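Local structure of cytokinin riboside 5'-monophosphate phosphoribohydrolase (Corynebacterium glutamicum, 5ZBL) at residues 9-21 / 43-57. The protein is a member of the possible lysine decarboxylase family, with a Rossmann-like fold built on a parallel beta sheet. Numbering follows the deposited sequence.
Sequences TLQRVTVFTGSAL and IDLVYGGGKVGLMGI. With PO4 (phosphate ion), chain G.
Val13 lies against Ile43, and Val15 against Leu45, on one face of two neighbouring parallel strands, 12-16 and 44-47, which helix 25-40 links into a beta-alpha-beta unit of the Rossmann-like sheet; Ile43 comes just ahead of strand 44-47. Backbone bonds fix the register: Val13 N donates to Asp44 O at 2.9 Å, and Val46 N returns a bond to Val13 O. On that face the Val15 and Leu45 side chains cross at about a right angle, CG2 of Val15 meeting CD1 of Leu45 at 3.6 Å. On the reverse face Thr14 OG1 sits 3.6 Å from Val46 CB; with chi1 at -66° the hydroxyl lies beside its own backbone N, and it is hydrogen-bonded to Met103 O. Arg12 packs its CB on Val46 CG2, while its guanidinium leads off to a salt bridge with Asp108.

Past the strands, Thr17 crosses Leu54 nearly perpendicularly, OG1 coming within 3.3 Å of Leu54 CB while hydrogen-bonded to Pro114 O. Thr17 CG2, placed between backbone N and carbonyl carbon (chi1 -169° for OG1), meets Met55 CG. Met55 N donates to Gly18 O at 3.1 Å, joining this turn to the start of helix 53-64. Water 2 bridges Val15 O and Gly48 N. Ser19 also binds a phosphate ion, probably from the crystallisation liquor, which Gly118 N and Thr119 OG1 hold as well: Ser19 N points at its O1 at 3.1 Å and 172°, and Ser19 OG binds the same oxygen at 3.2 Å.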
loop_
_atom_site.group_PDB
_atom_site.type_symbol
_atom_site.label_atom_id
_atom_site.label_comp_id
_atom_site.label_asym_id
_atom_site.label_seq_id
_atom_site.Cartn_x
_atom_site.Cartn_y
_atom_site.Cartn_z
ATOM N N THR A 9 8.179 23.130 10.160
ATOM C CA THR A 9 9.499 22.510 10.285
ATOM C C THR A 9 9.347 21.053 10.665
ATOM O O THR A 9 8.264 20.570 11.044
ATOM C CB THR A 9 10.394 23.230 11.340
ATOM O OG1 THR A 9 9.689 23.368 12.589
ATOM C CG2 THR A 9 10.817 24.609 10.826
ATOM N N LEU A 10 10.470 20.366 10.585
ATOM C CA LEU A 10 10.537 18.960 10.862
ATOM C C LEU A 10 10.747 18.721 12.359
ATOM O O LEU A 10 11.874 18.550 12.812
ATOM C CB LEU A 10 11.675 18.343 10.034
ATOM C CG LEU A 10 11.636 16.816 10.006
ATOM C CD1 LEU A 10 10.521 16.345 9.091
ATOM C CD2 LEU A 10 12.956 16.246 9.568
ATOM N N GLN A 11 9.656 18.669 13.109
ATOM C CA GLN A 11 9.683 18.393 14.557
ATOM C C GLN A 11 9.319 16.948 14.882
ATOM O O GLN A 11 9.811 16.379 15.871
ATOM C CB GLN A 11 8.770 19.392 15.285
ATOM C CG GLN A 11 9.069 20.823 14.819
ATOM C CD GLN A 11 8.637 21.889 15.791
ATOM O OE1 GLN A 11 7.533 21.857 16.301
ATOM N NE2 GLN A 11 9.508 22.859 16.031
ATOM N N ARG A 12 8.489 16.336 14.041
ATOM C CA ARG A 12 8.163 14.931 14.200
ATOM C C ARG A 12 8.309 14.215 12.903
ATOM O O ARG A 12 7.991 14.756 11.839
ATOM C CB ARG A 12 6.748 14.782 14.706
ATOM C CG ARG A 12 6.611 15.067 16.198
ATOM C CD ARG A 12 5.322 15.793 16.498
ATOM N NE ARG A 12 5.341 17.095 15.810
ATOM C CZ ARG A 12 4.274 17.778 15.392
ATOM N NH1 ARG A 12 3.039 17.299 15.570
ATOM N NH2 ARG A 12 4.456 18.956 14.780
ATOM N N VAL A 13 8.774 12.979 12.993
ATOM C CA VAL A 13 8.696 12.073 11.860
ATOM C C VAL A 13 7.825 10.887 12.162
ATOM O O VAL A 13 7.954 10.235 13.236
ATOM C CB VAL A 13 10.060 11.545 11.375
ATOM C CG1 VAL A 13 10.868 12.685 10.761
ATOM C CG2 VAL A 13 10.788 10.762 12.483
ATOM N N THR A 14 6.979 10.566 11.181
ATOM C CA THR A 14 6.101 9.409 11.264
ATOM C C THR A 14 6.873 8.285 10.645
ATOM O O THR A 14 7.348 8.414 9.529
ATOM C CB THR A 14 4.773 9.654 10.530
ATOM O OG1 THR A 14 4.063 10.677 11.213
ATOM C CG2 THR A 14 3.884 8.424 10.518
ATOM N N VAL A 15 7.034 7.207 11.375
ATOM C CA VAL A 15 7.857 6.111 10.898
ATOM C C VAL A 15 7.063 4.853 10.609
ATOM O O VAL A 15 6.295 4.405 11.445
ATOM C CB VAL A 15 9.010 5.809 11.847
ATOM C CG1 VAL A 15 9.846 4.648 11.314
ATOM C CG2 VAL A 15 9.894 7.047 11.944
ATOM N N PHE A 16 7.221 4.309 9.406
ATOM C CA PHE A 16 6.567 3.034 9.065
ATOM C C PHE A 16 7.647 1.958 9.099
ATOM O O PHE A 16 8.702 2.130 8.436
ATOM C CB PHE A 16 5.981 3.070 7.646
ATOM C CG PHE A 16 5.074 4.239 7.364
ATOM C CD1 PHE A 16 4.112 4.646 8.276
ATOM C CD2 PHE A 16 5.114 4.872 6.125
ATOM C CE1 PHE A 16 3.260 5.711 7.995
ATOM C CE2 PHE A 16 4.228 5.919 5.826
ATOM C CZ PHE A 16 3.318 6.346 6.761
ATOM N N THR A 17 7.400 0.863 9.809
ATOM C CA THR A 17 8.365 -0.216 9.835
ATOM C C THR A 17 7.780 -1.555 10.280
ATOM O O THR A 17 6.695 -1.641 10.793
ATOM C CB THR A 17 9.544 0.179 10.730
ATOM O OG1 THR A 17 10.630 -0.746 10.583
ATOM C CG2 THR A 17 9.118 0.295 12.198
ATOM N N GLY A 18 8.507 -2.625 10.030
ATOM C CA GLY A 18 7.997 -3.972 10.340
ATOM C C GLY A 18 7.646 -4.323 11.778
ATOM O O GLY A 18 8.245 -3.811 12.741
ATOM N N SER A 19 6.686 -5.228 11.929
ATOM C CA SER A 19 6.451 -5.868 13.242
ATOM C C SER A 19 7.278 -7.139 13.346
ATOM O O SER A 19 7.104 -7.892 14.296
ATOM C CB SER A 19 4.982 -6.206 13.443
ATOM O OG SER A 19 4.576 -6.982 12.341
ATOM N N ALA A 20 8.140 -7.397 12.363
ATOM C CA ALA A 20 9.209 -8.383 12.495
ATOM C C ALA A 20 10.555 -7.623 12.628
ATOM O O ALA A 20 10.670 -6.458 12.255
ATOM C CB ALA A 20 9.229 -9.314 11.296
ATOM N N LEU A 21 11.547 -8.290 13.217
ATOM C CA LEU A 21 12.909 -7.774 13.326
ATOM C C LEU A 21 13.691 -7.959 12.066
ATOM O O LEU A 21 14.664 -7.243 11.822
ATOM C CB LEU A 21 13.659 -8.470 14.462
ATOM C CG LEU A 21 13.121 -8.210 15.889
ATOM C CD1 LEU A 21 13.679 -9.247 16.846
ATOM C CD2 LEU A 21 13.432 -6.795 16.368
ATOM N N ILE A 43 14.235 15.871 17.032
ATOM C CA ILE A 43 13.104 15.304 16.320
ATOM C C ILE A 43 12.484 14.116 17.093
ATOM O O ILE A 43 13.218 13.226 17.543
ATOM C CB ILE A 43 13.529 14.883 14.916
ATOM C CG1 ILE A 43 13.982 16.122 14.097
ATOM C CG2 ILE A 43 12.411 14.093 14.246
ATOM C CD1 ILE A 43 14.691 15.763 12.800
ATOM N N ASP A 44 11.143 14.098 17.209
ATOM C CA ASP A 44 10.419 13.003 17.851
ATOM C C ASP A 44 9.680 12.032 16.916
ATOM O O ASP A 44 9.491 12.295 15.738
ATOM C CB ASP A 44 9.457 13.591 18.878
ATOM C CG ASP A 44 10.199 14.264 20.045
ATOM O OD1 ASP A 44 11.225 13.686 20.554
ATOM O OD2 ASP A 44 9.757 15.367 20.418
ATOM N N LEU A 45 9.272 10.912 17.494
ATOM C CA LEU A 45 8.691 9.754 16.789
ATOM C C LEU A 45 7.160 9.734 16.812
ATOM O O LEU A 45 6.528 9.828 17.865
ATOM C CB LEU A 45 9.208 8.441 17.415
ATOM C CG LEU A 45 8.641 7.116 16.881
ATOM C CD1 LEU A 45 8.846 7.027 15.378
ATOM C CD2 LEU A 45 9.278 5.917 17.536
ATOM N N VAL A 46 6.564 9.581 15.654
ATOM C CA VAL A 46 5.172 9.193 15.571
ATOM C C VAL A 46 5.206 7.866 14.852
ATOM O O VAL A 46 5.839 7.759 13.780
ATOM C CB VAL A 46 4.345 10.155 14.753
ATOM C CG1 VAL A 46 2.901 9.698 14.748
ATOM C CG2 VAL A 46 4.462 11.578 15.324
ATOM N N TYR A 47 4.546 6.867 15.420
ATOM C CA TYR A 47 4.514 5.524 14.795
ATOM C C TYR A 47 3.248 4.787 15.211
ATOM O O TYR A 47 2.413 5.325 15.938
ATOM C CB TYR A 47 5.796 4.737 15.102
ATOM C CG TYR A 47 5.757 3.968 16.408
ATOM C CD1 TYR A 47 5.378 4.580 17.596
ATOM C CD2 TYR A 47 6.121 2.637 16.463
ATOM C CE1 TYR A 47 5.315 3.879 18.775
ATOM C CE2 TYR A 47 6.070 1.931 17.650
ATOM C CZ TYR A 47 5.640 2.546 18.795
ATOM O OH TYR A 47 5.606 1.856 19.984
ATOM N N GLY A 48 3.085 3.553 14.709
ATOM C CA GLY A 48 1.869 2.821 14.877
ATOM C C GLY A 48 1.666 2.153 16.218
ATOM O O GLY A 48 0.707 1.390 16.354
ATOM N N GLY A 49 2.531 2.400 17.205
ATOM C CA GLY A 49 2.316 1.939 18.604
ATOM C C GLY A 49 2.660 0.502 19.066
ATOM O O GLY A 49 2.294 0.071 20.186
ATOM N N GLY A 50 3.386 -0.240 18.242
ATOM C CA GLY A 50 3.658 -1.629 18.538
ATOM C C GLY A 50 4.868 -1.767 19.441
ATOM O O GLY A 50 5.661 -0.823 19.603
ATOM N N LYS A 51 5.018 -2.961 19.996
ATOM C CA LYS A 51 6.127 -3.288 20.835
ATOM C C LYS A 51 6.979 -4.442 20.279
ATOM O O LYS A 51 7.866 -4.897 20.939
ATOM C CB LYS A 51 5.642 -3.602 22.250
ATOM C CG LYS A 51 4.630 -4.742 22.343
ATOM C CD LYS A 51 4.211 -5.036 23.783
ATOM C CE LYS A 51 3.283 -6.239 23.833
ATOM N NZ LYS A 51 2.547 -6.235 25.120
ATOM N N VAL A 52 6.737 -4.919 19.083
ATOM C CA VAL A 52 7.562 -6.013 18.541
ATOM C C VAL A 52 8.164 -5.575 17.206
ATOM O O VAL A 52 7.725 -4.590 16.561
ATOM C CB VAL A 52 6.800 -7.341 18.366
ATOM C CG1 VAL A 52 6.534 -7.969 19.727
ATOM C CG2 VAL A 52 5.513 -7.161 17.581
ATOM N N GLY A 53 9.206 -6.296 16.843
ATOM C CA GLY A 53 9.975 -6.004 15.686
ATOM C C GLY A 53 10.624 -4.648 15.761
ATOM O O GLY A 53 10.908 -4.144 16.830
ATOM N N LEU A 54 10.838 -4.072 14.595
ATOM C CA LEU A 54 11.518 -2.805 14.459
ATOM C C LEU A 54 10.636 -1.683 14.954
ATOM O O LEU A 54 11.143 -0.643 15.297
ATOM C CB LEU A 54 11.872 -2.560 12.995
ATOM C CG LEU A 54 12.778 -3.593 12.296
ATOM C CD1 LEU A 54 13.057 -3.043 10.910
ATOM C CD2 LEU A 54 14.102 -3.920 13.049
ATOM N N MET A 55 9.318 -1.894 14.975
ATOM C CA MET A 55 8.402 -0.982 15.649
ATOM C C MET A 55 8.835 -0.818 17.107
ATOM O O MET A 55 9.121 0.294 17.519
ATOM C CB MET A 55 6.947 -1.432 15.530
ATOM C CG MET A 55 6.249 -0.946 14.256
ATOM S SD MET A 55 4.509 -1.503 14.155
ATOM C CE MET A 55 3.744 0.047 14.601
ATOM N N GLY A 56 8.961 -1.924 17.842
ATOM C CA GLY A 56 9.452 -1.911 19.238
ATOM C C GLY A 56 10.855 -1.304 19.373
ATOM O O GLY A 56 11.104 -0.440 20.216
ATOM N N ILE A 57 11.755 -1.713 18.487
ATOM C CA ILE A 57 13.104 -1.206 18.519
ATOM C C ILE A 57 13.170 0.315 18.350
ATOM O O ILE A 57 13.886 0.982 19.099
ATOM C CB ILE A 57 13.938 -1.823 17.410
ATOM C CG1 ILE A 57 14.114 -3.337 17.614
ATOM C CG2 ILE A 57 15.274 -1.129 17.321
ATOM C CD1 ILE A 57 14.790 -3.763 18.901
HETATM P P PO4 G . 4.257 -5.069 8.628
HETATM O O1 PO4 G . 5.153 -6.027 9.358
HETATM O O2 PO4 G . 3.322 -4.423 9.630
HETATM O O3 PO4 G . 5.088 -3.980 7.996
HETATM O O4 PO4 G . 3.492 -5.848 7.615
HETATM O O HOH W 1 9.601 17.636 18.585
HETATM O O HOH W 2 4.693 2.612 12.733
#